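Local structure of predicted phosphatase, HAD family (Clostridium acetobutylicum, 3MC1) at residues Y6-L11 with H104-T109; T14-A19 with N85-G90; T143-I148 with A175-L180; I163-R168 with I183-G188. The protein is a predicted phosphatase of the haloacid dehalogenase superfamily that probably removes phosphate groups from a substrate not yet identified. One frame throughout, in Å; residues are numbered along the deposited sequence.

Contact 1 (Y6-L11 with H104-T109). With NA (sodium ion), chain C.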
loop_
_atom_site.group_PDB
_atom_site.type_symbol
_atom_site.label_atom_id
_atom_site.label_comp_id
_atom_site.label_asym_id
_atom_site.label_seq_id
_atom_site.Cartn_x
_atom_site.Cartn_y
_atom_site.Cartn_z
ATOM N N TYR A 6 -11.969 12.436 -5.515
ATOM C CA TYR A 6 -11.261 11.163 -5.460
ATOM C C TYR A 6 -10.378 10.964 -4.247
ATOM O O TYR A 6 -9.721 11.890 -3.774
ATOM C CB TYR A 6 -10.426 10.995 -6.723
ATOM C CG TYR A 6 -11.238 10.776 -7.975
ATOM C CD1 TYR A 6 -11.516 9.485 -8.433
ATOM C CD2 TYR A 6 -11.698 11.858 -8.727
ATOM C CE1 TYR A 6 -12.228 9.277 -9.620
ATOM C CE2 TYR A 6 -12.411 11.663 -9.908
ATOM C CZ TYR A 6 -12.669 10.372 -10.351
ATOM O OH TYR A 6 -13.351 10.183 -11.531
ATOM N N VAL A 7 -10.378 9.733 -3.749
ATOM C CA VAL A 7 -9.576 9.365 -2.600
ATOM C C VAL A 7 -8.809 8.086 -2.970
ATOM O O VAL A 7 -9.412 7.031 -3.176
ATOM C CB VAL A 7 -10.461 9.075 -1.367
ATOM C CG1 VAL A 7 -9.579 8.760 -0.170
ATOM C CG2 VAL A 7 -11.388 10.277 -1.052
ATOM N N LEU A 8 -7.488 8.201 -3.086
ATOM C CA LEU A 8 -6.629 7.053 -3.395
ATOM C C LEU A 8 -6.074 6.480 -2.084
ATOM O O LEU A 8 -5.701 7.222 -1.180
ATOM C CB LEU A 8 -5.476 7.472 -4.314
ATOM C CG LEU A 8 -5.768 7.552 -5.821
ATOM C CD1 LEU A 8 -6.852 8.593 -6.104
ATOM C CD2 LEU A 8 -4.477 7.888 -6.581
ATOM N N PHE A 9 -6.034 5.153 -1.993
ATOM C CA PHE A 9 -5.557 4.455 -0.803
ATOM C C PHE A 9 -4.480 3.448 -1.174
ATOM O O PHE A 9 -4.554 2.815 -2.234
ATOM C CB PHE A 9 -6.674 3.614 -0.164
ATOM C CG PHE A 9 -7.824 4.405 0.425
ATOM C CD1 PHE A 9 -7.849 4.717 1.780
ATOM C CD2 PHE A 9 -8.919 4.756 -0.364
ATOM C CE1 PHE A 9 -8.964 5.361 2.347
ATOM C CE2 PHE A 9 -10.029 5.398 0.187
ATOM C CZ PHE A 9 -10.055 5.698 1.544
ATOM N N ASP A 10 -3.490 3.286 -0.305
ATOM C CA ASP A 10 -2.507 2.238 -0.542
ATOM C C ASP A 10 -3.238 1.031 0.049
ATOM O O ASP A 10 -4.301 1.196 0.662
ATOM C CB ASP A 10 -1.203 2.491 0.208
ATOM C CG ASP A 10 -0.166 1.411 -0.066
ATOM O OD1 ASP A 10 -0.099 0.927 -1.222
ATOM O OD2 ASP A 10 0.576 1.044 0.869
ATOM N N LEU A 11 -2.701 -0.174 -0.127
ATOM C CA LEU A 11 -3.361 -1.373 0.382
ATOM C C LEU A 11 -2.801 -1.869 1.716
ATOM O O LEU A 11 -3.449 -1.737 2.751
ATOM C CB LEU A 11 -3.287 -2.493 -0.674
ATOM C CG LEU A 11 -3.908 -3.862 -0.363
ATOM C CD1 LEU A 11 -5.308 -3.742 0.242
ATOM C CD2 LEU A 11 -3.985 -4.661 -1.663
ATOM N N HIS A 104 -15.235 9.059 -4.911
ATOM C CA HIS A 104 -14.890 7.953 -5.803
ATOM C C HIS A 104 -13.612 7.412 -5.163
ATOM O O HIS A 104 -12.655 8.167 -4.966
ATOM C CB HIS A 104 -14.591 8.444 -7.219
ATOM C CG HIS A 104 -15.809 8.844 -7.990
ATOM N ND1 HIS A 104 -16.520 9.993 -7.718
ATOM C CD2 HIS A 104 -16.459 8.234 -9.009
ATOM C CE1 HIS A 104 -17.556 10.073 -8.535
ATOM N NE2 HIS A 104 -17.541 9.017 -9.328
ATOM N N LEU A 105 -13.599 6.121 -4.830
ATOM C CA LEU A 105 -12.450 5.516 -4.155
ATOM C C LEU A 105 -11.581 4.699 -5.098
ATOM O O LEU A 105 -12.096 3.960 -5.933
ATOM C CB LEU A 105 -12.936 4.641 -2.984
ATOM C CG LEU A 105 -13.998 5.273 -2.061
ATOM C CD1 LEU A 105 -14.376 4.311 -0.923
ATOM C CD2 LEU A 105 -13.469 6.573 -1.487
ATOM N N VAL A 106 -10.261 4.830 -4.945
ATOM C CA VAL A 106 -9.311 4.123 -5.801
ATOM C C VAL A 106 -8.162 3.535 -4.985
ATOM O O VAL A 106 -7.726 4.125 -4.003
ATOM C CB VAL A 106 -8.692 5.099 -6.862
ATOM C CG1 VAL A 106 -7.705 4.358 -7.768
ATOM C CG2 VAL A 106 -9.803 5.732 -7.715
ATOM N N VAL A 107 -7.684 2.356 -5.373
ATOM C CA VAL A 107 -6.542 1.780 -4.679
ATOM C C VAL A 107 -5.343 2.034 -5.592
ATOM O O VAL A 107 -5.383 1.737 -6.784
ATOM C CB VAL A 107 -6.670 0.251 -4.451
ATOM C CG1 VAL A 107 -5.329 -0.304 -3.940
ATOM C CG2 VAL A 107 -7.765 -0.042 -3.435
ATOM N N ALA A 108 -4.292 2.607 -5.024
ATOM C CA ALA A 108 -3.066 2.888 -5.759
ATOM C C ALA A 108 -1.984 2.255 -4.893
ATOM O O ALA A 108 -1.636 2.786 -3.838
ATOM C CB ALA A 108 -2.852 4.392 -5.878
ATOM N N THR A 109 -1.453 1.120 -5.340
ATOM C CA THR A 109 -0.468 0.394 -4.551
ATOM C C THR A 109 0.712 -0.175 -5.338
ATOM O O THR A 109 0.607 -0.424 -6.538
ATOM C CB THR A 109 -1.173 -0.772 -3.805
ATOM O OG1 THR A 109 -0.219 -1.522 -3.050
ATOM C CG2 THR A 109 -1.868 -1.706 -4.800
HETATM NA NA NA C . 1.397 0.723 2.788
HETATM O O HOH W 1 0.259 -1.846 -0.321
HETATM O O HOH W 2 2.686 -0.470 4.386
HETATM O O HOH W 3 3.019 1.831 1.773
#

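Contact 2 (T14-A19 with N85-G90)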
loop_
_atom_site.group_PDB
_atom_site.type_symbol
_atom_site.label_atom_id
_atom_site.label_comp_id
_atom_site.label_asym_id
_atom_site.label_seq_id
_atom_site.Cartn_x
_atom_site.Cartn_y
_atom_site.Cartn_z
ATOM N N THR A 14 -2.701 0.183 5.262
ATOM C CA THR A 14 -3.688 1.254 5.229
ATOM C C THR A 14 -5.080 0.645 5.275
ATOM O O THR A 14 -5.918 1.037 6.096
ATOM C CB THR A 14 -3.548 2.109 3.955
ATOM O OG1 THR A 14 -2.291 2.793 3.978
ATOM C CG2 THR A 14 -4.668 3.135 3.883
ATOM N N LEU A 15 -5.332 -0.318 4.392
ATOM C CA LEU A 15 -6.628 -0.976 4.366
ATOM C C LEU A 15 -6.561 -2.323 5.081
ATOM O O LEU A 15 -7.497 -2.716 5.786
ATOM C CB LEU A 15 -7.095 -1.174 2.922
ATOM C CG LEU A 15 -7.370 0.088 2.098
ATOM C CD1 LEU A 15 -7.722 -0.295 0.668
ATOM C CD2 LEU A 15 -8.509 0.883 2.744
ATOM N N THR A 16 -5.439 -3.017 4.925
ATOM C CA THR A 16 -5.278 -4.336 5.534
ATOM C C THR A 16 -4.003 -4.480 6.367
ATOM O O THR A 16 -2.961 -3.933 6.023
ATOM C CB THR A 16 -5.238 -5.437 4.437
ATOM O OG1 THR A 16 -4.165 -5.158 3.526
ATOM C CG2 THR A 16 -6.530 -5.456 3.653
ATOM N N ASP A 17 -4.114 -5.211 7.473
ATOM C CA ASP A 17 -2.980 -5.510 8.348
ATOM C C ASP A 17 -2.468 -6.820 7.755
ATOM O O ASP A 17 -2.894 -7.907 8.159
ATOM C CB ASP A 17 -3.456 -5.742 9.785
ATOM C CG ASP A 17 -2.313 -6.006 10.745
ATOM O OD1 ASP A 17 -1.145 -6.101 10.292
ATOM O OD2 ASP A 17 -2.587 -6.119 11.957
ATOM N N SER A 18 -1.569 -6.709 6.786
ATOM C CA SER A 18 -1.042 -7.875 6.079
ATOM C C SER A 18 0.339 -8.372 6.480
ATOM O O SER A 18 0.906 -9.233 5.807
ATOM C CB SER A 18 -1.035 -7.570 4.583
ATOM O OG SER A 18 -0.635 -6.226 4.352
ATOM N N ALA A 19 0.873 -7.837 7.571
ATOM C CA ALA A 19 2.207 -8.194 8.033
ATOM C C ALA A 19 2.509 -9.692 8.142
ATOM O O ALA A 19 3.569 -10.141 7.704
ATOM C CB ALA A 19 2.476 -7.518 9.365
ATOM N N ASN A 85 -3.891 -12.444 6.378
ATOM C CA ASN A 85 -4.192 -11.031 6.263
ATOM C C ASN A 85 -5.439 -10.711 7.094
ATOM O O ASN A 85 -6.170 -11.615 7.506
ATOM C CB ASN A 85 -4.505 -10.793 4.793
ATOM C CG ASN A 85 -4.114 -9.438 4.308
ATOM O OD1 ASN A 85 -4.071 -8.474 5.063
ATOM N ND2 ASN A 85 -3.843 -9.350 3.008
ATOM N N LYS A 86 -5.683 -9.422 7.313
ATOM C CA LYS A 86 -6.847 -8.957 8.069
ATOM C C LYS A 86 -7.145 -7.534 7.633
ATOM O O LYS A 86 -6.240 -6.799 7.259
ATOM C CB LYS A 86 -6.560 -8.940 9.578
ATOM C CG LYS A 86 -6.328 -10.296 10.218
ATOM C CD LYS A 86 -5.895 -10.169 11.687
ATOM C CE LYS A 86 -4.568 -9.424 11.824
ATOM N NZ LYS A 86 -4.035 -9.457 13.220
ATOM N N VAL A 87 -8.416 -7.148 7.674
ATOM C CA VAL A 87 -8.804 -5.783 7.326
ATOM C C VAL A 87 -8.765 -5.002 8.637
ATOM O O VAL A 87 -9.211 -5.512 9.666
ATOM C CB VAL A 87 -10.234 -5.739 6.744
ATOM C CG1 VAL A 87 -10.681 -4.297 6.554
ATOM C CG2 VAL A 87 -10.266 -6.469 5.414
ATOM N N TYR A 88 -8.212 -3.789 8.623
ATOM C CA TYR A 88 -8.146 -2.994 9.846
ATOM C C TYR A 88 -9.560 -2.666 10.306
ATOM O O TYR A 88 -10.439 -2.412 9.479
ATOM C CB TYR A 88 -7.377 -1.683 9.617
ATOM C CG TYR A 88 -5.870 -1.823 9.537
ATOM C CD1 TYR A 88 -5.106 -2.090 10.675
ATOM C CD2 TYR A 88 -5.204 -1.676 8.319
ATOM C CE1 TYR A 88 -3.715 -2.208 10.598
ATOM C CE2 TYR A 88 -3.824 -1.790 8.233
ATOM C CZ TYR A 88 -3.084 -2.059 9.368
ATOM O OH TYR A 88 -1.717 -2.206 9.255
ATOM N N ASP A 89 -9.779 -2.687 11.620
ATOM C CA ASP A 89 -11.097 -2.371 12.161
ATOM C C ASP A 89 -11.524 -0.970 11.710
ATOM O O ASP A 89 -10.714 -0.035 11.674
ATOM C CB ASP A 89 -11.090 -2.412 13.695
ATOM C CG ASP A 89 -10.822 -3.799 14.245
ATOM O OD1 ASP A 89 -11.395 -4.775 13.709
ATOM O OD2 ASP A 89 -10.049 -3.912 15.222
ATOM N N GLY A 90 -12.797 -0.838 11.363
ATOM C CA GLY A 90 -13.321 0.446 10.944
ATOM C C GLY A 90 -13.171 0.765 9.472
ATOM O O GLY A 90 -13.876 1.629 8.961
HETATM O O HOH W 4 -3.221 -6.904 1.438
#

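Contact 3 (T143-I148 with A175-L180)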
loop_
_atom_site.group_PDB
_atom_site.type_symbol
_atom_site.label_atom_id
_atom_site.label_comp_id
_atom_site.label_asym_id
_atom_site.label_seq_id
_atom_site.Cartn_x
_atom_site.Cartn_y
_atom_site.Cartn_z
ATOM N N THR A 143 6.703 1.632 -8.695
ATOM C CA THR A 143 6.939 2.620 -7.637
ATOM C C THR A 143 5.639 3.357 -7.351
ATOM O O THR A 143 4.774 3.463 -8.219
ATOM C CB THR A 143 8.048 3.647 -8.002
ATOM O OG1 THR A 143 7.669 4.384 -9.167
ATOM C CG2 THR A 143 9.381 2.929 -8.253
ATOM N N LYS A 144 5.499 3.851 -6.125
ATOM C CA LYS A 144 4.298 4.561 -5.713
ATOM C C LYS A 144 3.970 5.719 -6.657
ATOM O O LYS A 144 2.819 5.902 -7.057
ATOM C CB LYS A 144 4.473 5.059 -4.271
ATOM C CG LYS A 144 3.201 5.558 -3.602
ATOM C CD LYS A 144 2.068 4.529 -3.625
ATOM C CE LYS A 144 2.490 3.171 -3.057
ATOM N NZ LYS A 144 3.101 3.250 -1.696
ATOM N N GLU A 145 4.987 6.495 -7.014
ATOM C CA GLU A 145 4.802 7.619 -7.925
ATOM C C GLU A 145 4.223 7.161 -9.258
ATOM O O GLU A 145 3.283 7.754 -9.775
ATOM C CB GLU A 145 6.133 8.313 -8.204
ATOM C CG GLU A 145 6.072 9.260 -9.395
ATOM C CD GLU A 145 7.436 9.766 -9.819
ATOM O OE1 GLU A 145 8.319 8.928 -10.092
ATOM O OE2 GLU A 145 7.621 11.000 -9.883
ATOM N N ASP A 146 4.787 6.095 -9.811
ATOM C CA ASP A 146 4.335 5.604 -11.110
ATOM C C ASP A 146 2.940 4.988 -11.108
ATOM O O ASP A 146 2.207 5.119 -12.085
ATOM C CB ASP A 146 5.344 4.600 -11.685
ATOM C CG ASP A 146 6.732 5.211 -11.917
ATOM O OD1 ASP A 146 6.855 6.459 -11.931
ATOM O OD2 ASP A 146 7.704 4.434 -12.102
ATOM N N VAL A 147 2.560 4.315 -10.026
ATOM C CA VAL A 147 1.238 3.704 -9.979
ATOM C C VAL A 147 0.160 4.766 -9.763
ATOM O O VAL A 147 -0.925 4.696 -10.346
ATOM C CB VAL A 147 1.162 2.621 -8.872
ATOM C CG1 VAL A 147 -0.258 2.099 -8.733
ATOM C CG2 VAL A 147 2.097 1.472 -9.227
ATOM N N ILE A 148 0.461 5.758 -8.931
ATOM C CA ILE A 148 -0.499 6.827 -8.693
ATOM C C ILE A 148 -0.711 7.586 -10.016
ATOM O O ILE A 148 -1.840 7.884 -10.398
ATOM C CB ILE A 148 0.009 7.802 -7.601
ATOM C CG1 ILE A 148 -0.068 7.122 -6.224
ATOM C CG2 ILE A 148 -0.822 9.084 -7.623
ATOM C CD1 ILE A 148 0.601 7.905 -5.074
ATOM N N ALA A 175 2.819 10.784 -3.547
ATOM C CA ALA A 175 1.736 11.764 -3.640
ATOM C C ALA A 175 2.303 13.112 -4.061
ATOM O O ALA A 175 1.798 13.759 -4.979
ATOM C CB ALA A 175 1.028 11.892 -2.296
ATOM N N LEU A 176 3.362 13.533 -3.383
ATOM C CA LEU A 176 4.001 14.805 -3.699
ATOM C C LEU A 176 4.388 14.853 -5.172
ATOM O O LEU A 176 4.128 15.843 -5.856
ATOM C CB LEU A 176 5.242 15.003 -2.823
ATOM C CG LEU A 176 4.975 15.151 -1.314
ATOM C CD1 LEU A 176 6.288 15.110 -0.527
ATOM C CD2 LEU A 176 4.233 16.462 -1.057
ATOM N N LYS A 177 4.997 13.776 -5.658
ATOM C CA LYS A 177 5.431 13.696 -7.051
ATOM C C LYS A 177 4.302 13.775 -8.074
ATOM O O LYS A 177 4.550 13.967 -9.266
ATOM C CB LYS A 177 6.242 12.417 -7.277
ATOM C CG LYS A 177 7.554 12.427 -6.518
ATOM C CD LYS A 177 8.477 11.317 -6.971
ATOM C CE LYS A 177 9.873 11.517 -6.403
ATOM N NZ LYS A 177 10.809 10.461 -6.873
ATOM N N ASN A 178 3.070 13.622 -7.603
ATOM C CA ASN A 178 1.893 13.695 -8.461
ATOM C C ASN A 178 1.063 14.917 -8.072
ATOM O O ASN A 178 -0.092 15.057 -8.471
ATOM C CB ASN A 178 1.057 12.420 -8.315
ATOM C CG ASN A 178 1.570 11.289 -9.177
ATOM O OD1 ASN A 178 1.366 11.283 -10.396
ATOM N ND2 ASN A 178 2.249 10.325 -8.556
ATOM N N ASN A 179 1.665 15.795 -7.280
ATOM C CA ASN A 179 0.995 17.007 -6.830
ATOM C C ASN A 179 -0.293 16.764 -6.073
ATOM O O ASN A 179 -1.264 17.516 -6.206
ATOM C CB ASN A 179 0.734 17.928 -8.017
ATOM C CG ASN A 179 2.013 18.469 -8.599
ATOM O OD1 ASN A 179 2.852 19.009 -7.873
ATOM N ND2 ASN A 179 2.179 18.328 -9.908
ATOM N N LEU A 180 -0.292 15.721 -5.256
ATOM C CA LEU A 180 -1.464 15.388 -4.468
ATOM C C LEU A 180 -1.205 15.554 -2.987
ATOM O O LEU A 180 -0.119 15.243 -2.493
ATOM C CB LEU A 180 -1.876 13.932 -4.687
ATOM C CG LEU A 180 -2.387 13.442 -6.032
ATOM C CD1 LEU A 180 -2.701 11.952 -5.900
ATOM C CD2 LEU A 180 -3.630 14.226 -6.433
#

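Contact 4 (I163-R168 with I183-G188). With NA (sodium ion), chain C.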
loop_
_atom_site.group_PDB
_atom_site.type_symbol
_atom_site.label_atom_id
_atom_site.label_comp_id
_atom_site.label_asym_id
_atom_site.label_seq_id
_atom_site.Cartn_x
_atom_site.Cartn_y
_atom_site.Cartn_z
ATOM N N ILE A 163 -6.770 13.041 -3.250
ATOM C CA ILE A 163 -5.801 12.991 -2.167
ATOM C C ILE A 163 -5.279 11.550 -2.078
ATOM O O ILE A 163 -5.915 10.619 -2.573
ATOM C CB ILE A 163 -6.439 13.371 -0.816
ATOM C CG1 ILE A 163 -7.531 12.360 -0.452
ATOM C CG2 ILE A 163 -7.034 14.787 -0.894
ATOM C CD1 ILE A 163 -7.993 12.455 1.007
HETATM N N MSE A 164 -4.125 11.374 -1.444
HETATM C CA MSE A 164 -3.523 10.049 -1.295
HETATM C C MSE A 164 -3.435 9.673 0.182
HETATM O O MSE A 164 -2.980 10.466 1.000
HETATM C CB MSE A 164 -2.125 10.050 -1.922
HETATM C CG MSE A 164 -1.350 8.755 -1.757
HETATM SE SE MSE A 164 -2.188 7.252 -2.644
HETATM C CE MSE A 164 -1.207 5.808 -1.769
ATOM N N ILE A 165 -3.898 8.474 0.523
ATOM C CA ILE A 165 -3.847 7.992 1.901
ATOM C C ILE A 165 -2.851 6.827 1.970
ATOM O O ILE A 165 -2.983 5.853 1.218
ATOM C CB ILE A 165 -5.235 7.483 2.394
ATOM C CG1 ILE A 165 -6.223 8.650 2.614
ATOM C CG2 ILE A 165 -5.069 6.809 3.753
ATOM C CD1 ILE A 165 -6.312 9.625 1.504
ATOM N N GLY A 166 -1.869 6.928 2.868
ATOM C CA GLY A 166 -0.868 5.879 3.004
ATOM C C GLY A 166 -0.252 5.872 4.397
ATOM O O GLY A 166 -0.476 6.806 5.172
ATOM N N ASP A 167 0.533 4.837 4.708
ATOM C CA ASP A 167 1.162 4.703 6.022
ATOM C C ASP A 167 2.680 4.889 6.029
ATOM O O ASP A 167 3.288 5.001 7.099
ATOM C CB ASP A 167 0.819 3.326 6.628
ATOM C CG ASP A 167 1.318 2.158 5.777
ATOM O OD1 ASP A 167 1.051 2.141 4.548
ATOM O OD2 ASP A 167 1.975 1.245 6.341
ATOM N N ARG A 168 3.288 4.948 4.843
ATOM C CA ARG A 168 4.740 5.080 4.741
ATOM C C ARG A 168 5.194 6.347 4.010
ATOM O O ARG A 168 4.420 6.991 3.301
ATOM C CB ARG A 168 5.322 3.854 4.022
ATOM C CG ARG A 168 4.930 2.495 4.615
ATOM C CD ARG A 168 5.509 2.287 6.004
ATOM N NE ARG A 168 6.971 2.325 6.011
ATOM C CZ ARG A 168 7.757 1.337 5.592
ATOM N NH1 ARG A 168 7.231 0.209 5.129
ATOM N NH2 ARG A 168 9.076 1.483 5.623
ATOM N N ILE A 183 -2.492 12.158 3.296
ATOM C CA ILE A 183 -2.844 11.958 4.686
ATOM C C ILE A 183 -2.096 10.682 5.067
ATOM O O ILE A 183 -2.329 9.619 4.482
ATOM C CB ILE A 183 -4.338 11.689 4.903
ATOM C CG1 ILE A 183 -5.187 12.866 4.418
ATOM C CG2 ILE A 183 -4.586 11.454 6.403
ATOM C CD1 ILE A 183 -6.689 12.650 4.631
ATOM N N GLY A 184 -1.180 10.796 6.019
ATOM C CA GLY A 184 -0.442 9.632 6.454
ATOM C C GLY A 184 -1.132 9.063 7.680
ATOM O O GLY A 184 -1.644 9.821 8.509
ATOM N N VAL A 185 -1.184 7.739 7.789
ATOM C CA VAL A 185 -1.806 7.113 8.953
ATOM C C VAL A 185 -0.710 6.399 9.732
ATOM O O VAL A 185 0.199 5.824 9.136
ATOM C CB VAL A 185 -2.912 6.111 8.539
ATOM C CG1 VAL A 185 -3.915 6.818 7.617
ATOM C CG2 VAL A 185 -2.302 4.896 7.855
ATOM N N THR A 186 -0.795 6.443 11.060
ATOM C CA THR A 186 0.213 5.812 11.905
ATOM C C THR A 186 -0.189 4.459 12.478
ATOM O O THR A 186 0.582 3.860 13.223
ATOM C CB THR A 186 0.625 6.731 13.086
ATOM O OG1 THR A 186 -0.542 7.108 13.826
ATOM C CG2 THR A 186 1.339 7.992 12.571
ATOM N N TYR A 187 -1.385 3.976 12.148
ATOM C CA TYR A 187 -1.815 2.674 12.648
ATOM C C TYR A 187 -1.244 1.570 11.766
ATOM O O TYR A 187 -1.473 0.386 12.003
ATOM C CB TYR A 187 -3.354 2.592 12.710
ATOM C CG TYR A 187 -4.075 2.771 11.389
ATOM C CD1 TYR A 187 -4.126 1.739 10.442
ATOM C CD2 TYR A 187 -4.707 3.978 11.080
ATOM C CE1 TYR A 187 -4.793 1.913 9.221
ATOM C CE2 TYR A 187 -5.372 4.161 9.870
ATOM C CZ TYR A 187 -5.413 3.134 8.946
ATOM O OH TYR A 187 -6.044 3.352 7.745
ATOM N N GLY A 188 -0.480 1.966 10.754
ATOM C CA GLY A 188 0.102 0.995 9.846
ATOM C C GLY A 188 1.544 0.650 10.162
ATOM O O GLY A 188 1.900 0.430 11.312
HETATM NA NA NA C . 1.397 0.723 2.788
HETATM O O HOH W 2 2.686 -0.470 4.386
HETATM O O HOH W 3 3.019 1.831 1.773
#

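Contact 1 (Y6-L11 with H104-T109)
The ring of Tyr6 lies against His104 where parallel strands 6-9 and 104-109 run side by side in the Rossmann-like HAD sheet. CB of His104 sits 3.5 Å from CD1 of Tyr6, CG of His104 stands over one face of the phenol, and CG2 of Val106 meets the phenol edge; the ring planes are inclined at 35°. Two residues further along, on the same face, Leu8 and Val106 lie side by side and point the same way, CG of Leu8 being 4.0 Å from CB of Val106. CD2 of Leu8 reaches the lone methyl of Ala108. On the other face Phe9 crosses Leu105 at a slant, presenting its CE2 edge to CD2 of Leu105 at 4.0 Å. Four backbone bonds hold this register, among them Phe9 N to Val106 O at 2.8 Å. Beyond the strand, Asp10, probably the first aspartate of the DxDx(T/V) pattern, turns CG anti to its own N (chi1 -179°), which carries OD2 to the sodium ion at 2.1 Å. Thr109 OG1 accepts from Lys111 N. Strand 162-166 pairs with the far edge of strand 6-9, while helices 91-101 and 113-122 pack over the face bearing Phe9, Leu105 and Val107.

Contact 2 (T14-A19 with N85-G90)
The carbonyl O of Lys86 accepts the N-H of Asp17 at 2.7 Å, the shortest polar bond between these two loops, with the donor tilted 22° from the carbonyl plane. Next to it the N-H of Tyr88 gives a straighter bond to Leu15 O, 3.1 Å long with an angle of 167° at the hydrogen. The return bond from Lys86 N to Asp17 O is weak, and the same N-H also reaches OD1 of its neighbour Asn85 at 2.9 Å. Thr16 and Val87 form a single isolated bridge, and Asp17 is the centre of an inverse gamma turn. Residues 14-19 begin at Thr14, which would be the last residue of the DxDx(T/V) pattern of HAD enzymes, and lead into helix 19-31; residues 85-90 return from helix 63-81 to helix 91-101, so the bridge ties the two ends of this helical excursion together. Tyr88 suits the junction because its flat ring can lie under the backbone: Asp17 N stands over one face, and Asp17 CB makes a CH-pi contact 4.0 Å from the ring centroid. Asp17 has CG anti to its N (chi1 -178°), which runs its side chain alongside Lys86; the salt bridge from OD2 of Asp17 to NZ of Lys86 is long, at 3.9 Å. OD1 of Asn85 lies 3.2 Å from CB of Ser18, whose OG is hydrogen-bonded to Asp12. The amide's ND2 donates to Met82 O and to a water that also meets OG1 of Thr16.

Contact 3 (T143-I148 with A175-L180)
Ala175 meets Ile148 through its backbone: CD1 of Ile148 comes within 3.9 Å of Ala175 N, near the end of helix 169-176. The carbonyl O of Ala175 accepts from both Asn178 N and Leu180 N, which approach from opposite faces of the carbonyl plane. Lys177, two residues on, has an extended aliphatic chain that crosses Glu145 at about a right angle. Here the carboxylate lies against the methylenes, OE2 of Glu145 being 3.1 Å from CD of Lys177, while the charged ends stay beyond salt-bridge distance, with OE1 of Glu145 4.3 Å from NZ of Lys177. OE2 also has a long, weak ion pair with Arg149, which bonds to Lys177 O as well. Asn178 carries the polar link. Its CG, anti to the carbonyl carbon (chi1 -83°), points the amide at helix 144-155, where ND2 donates to Glu145 O at 3.0 Å, in the carbonyl plane and on a lone pair, with the acceptor close to the plane of the amide. The same ND2 also bonds to Gly174 O, while CG2 of Ile148 packs 3.4 Å from it. Asn179 takes positive phi, an angle asparagine accepts readily, as the C-prime residue of a Schellman motif; its N binds Leu176 O. Leu180 then turns back inward, its CD1 3.8 Å from CG2 of Ile148. The two bonds from ND2, one to each helix, should fix the rotation of the buried Asn178 amide, so that a polar group joins the helices between the apolar Ile148-Leu180 contact and the charged Glu145-Lys177 edge.

Contact 4 (I163-R168 with I183-G188)
Ile183 packs against Ile163 across neighbouring strands of a parallel beta-alpha-beta unit, in which strand 162-166 leads through helix 169-176 to strand 182-185 of the Rossmann-like HAD core. The tips of these two isoleucines meet obliquely, CD1 to CD1 at 3.9 Å. Ile183 is also gripped along its backbone: its N donates to Met164 O at 2.9 Å, and its O accepts from Gly166 N. Branched residues suit such a strand, and Leu210 of helix 207-215 packs on both Ile183 and Ile165. Val185 bonds through N to Gly166 O at 2.9 Å and divides its methyls between two partners. CG1 meets CG2 of Ile165 at 4.0 Å, the two side chains crossing at about a right angle, while CG2 touches CB of Asp167 and stands over one face of the Tyr187 ring. Gly166 and Gly184 pair between them, and CA of Gly184 approaches Gly166 O to 3.1 Å, a close fit of two residues without side chains. Asp167 lies just past the strand end, as acidic metal ligands of HAD enzymes commonly do. With chi1 at 61°, its CG sits between the backbone N and the carbonyl carbon, and the carboxylate turns to the sodium ion, which OD2 of Asp10 and the backbone O of Asp12 also bind. The two oxygens of Asp167 have different tasks: OD2 accepts from Phe189 N and from a sodium-bound water at 2.7 Å, whereas OD1 binds the sodium ion itself at 2.3 Å.

In the fold
Contacts 1 and 4 are buried pairings within one parallel sheet, joined because strands 6-9 and 162-166 are neighbours; both bring an aspartate from a strand end to the same sodium ion. Contact 3 is also buried, save for exposed Lys177 at its edge, but lies outside the sheet, where two helices meet over Met164, Ile148 also reaching Leu8; it relies on one side-chain amide instead of a ladder of backbone bonds. Contact 2 is only partly buried and pairs loops, mixing a short bridge with ring packing and a long salt bridge. It touches contact 4 through Thr14 and Tyr187 and contact 1 through Leu15, but its nearest atoms to contact 3 are about 8 Å away.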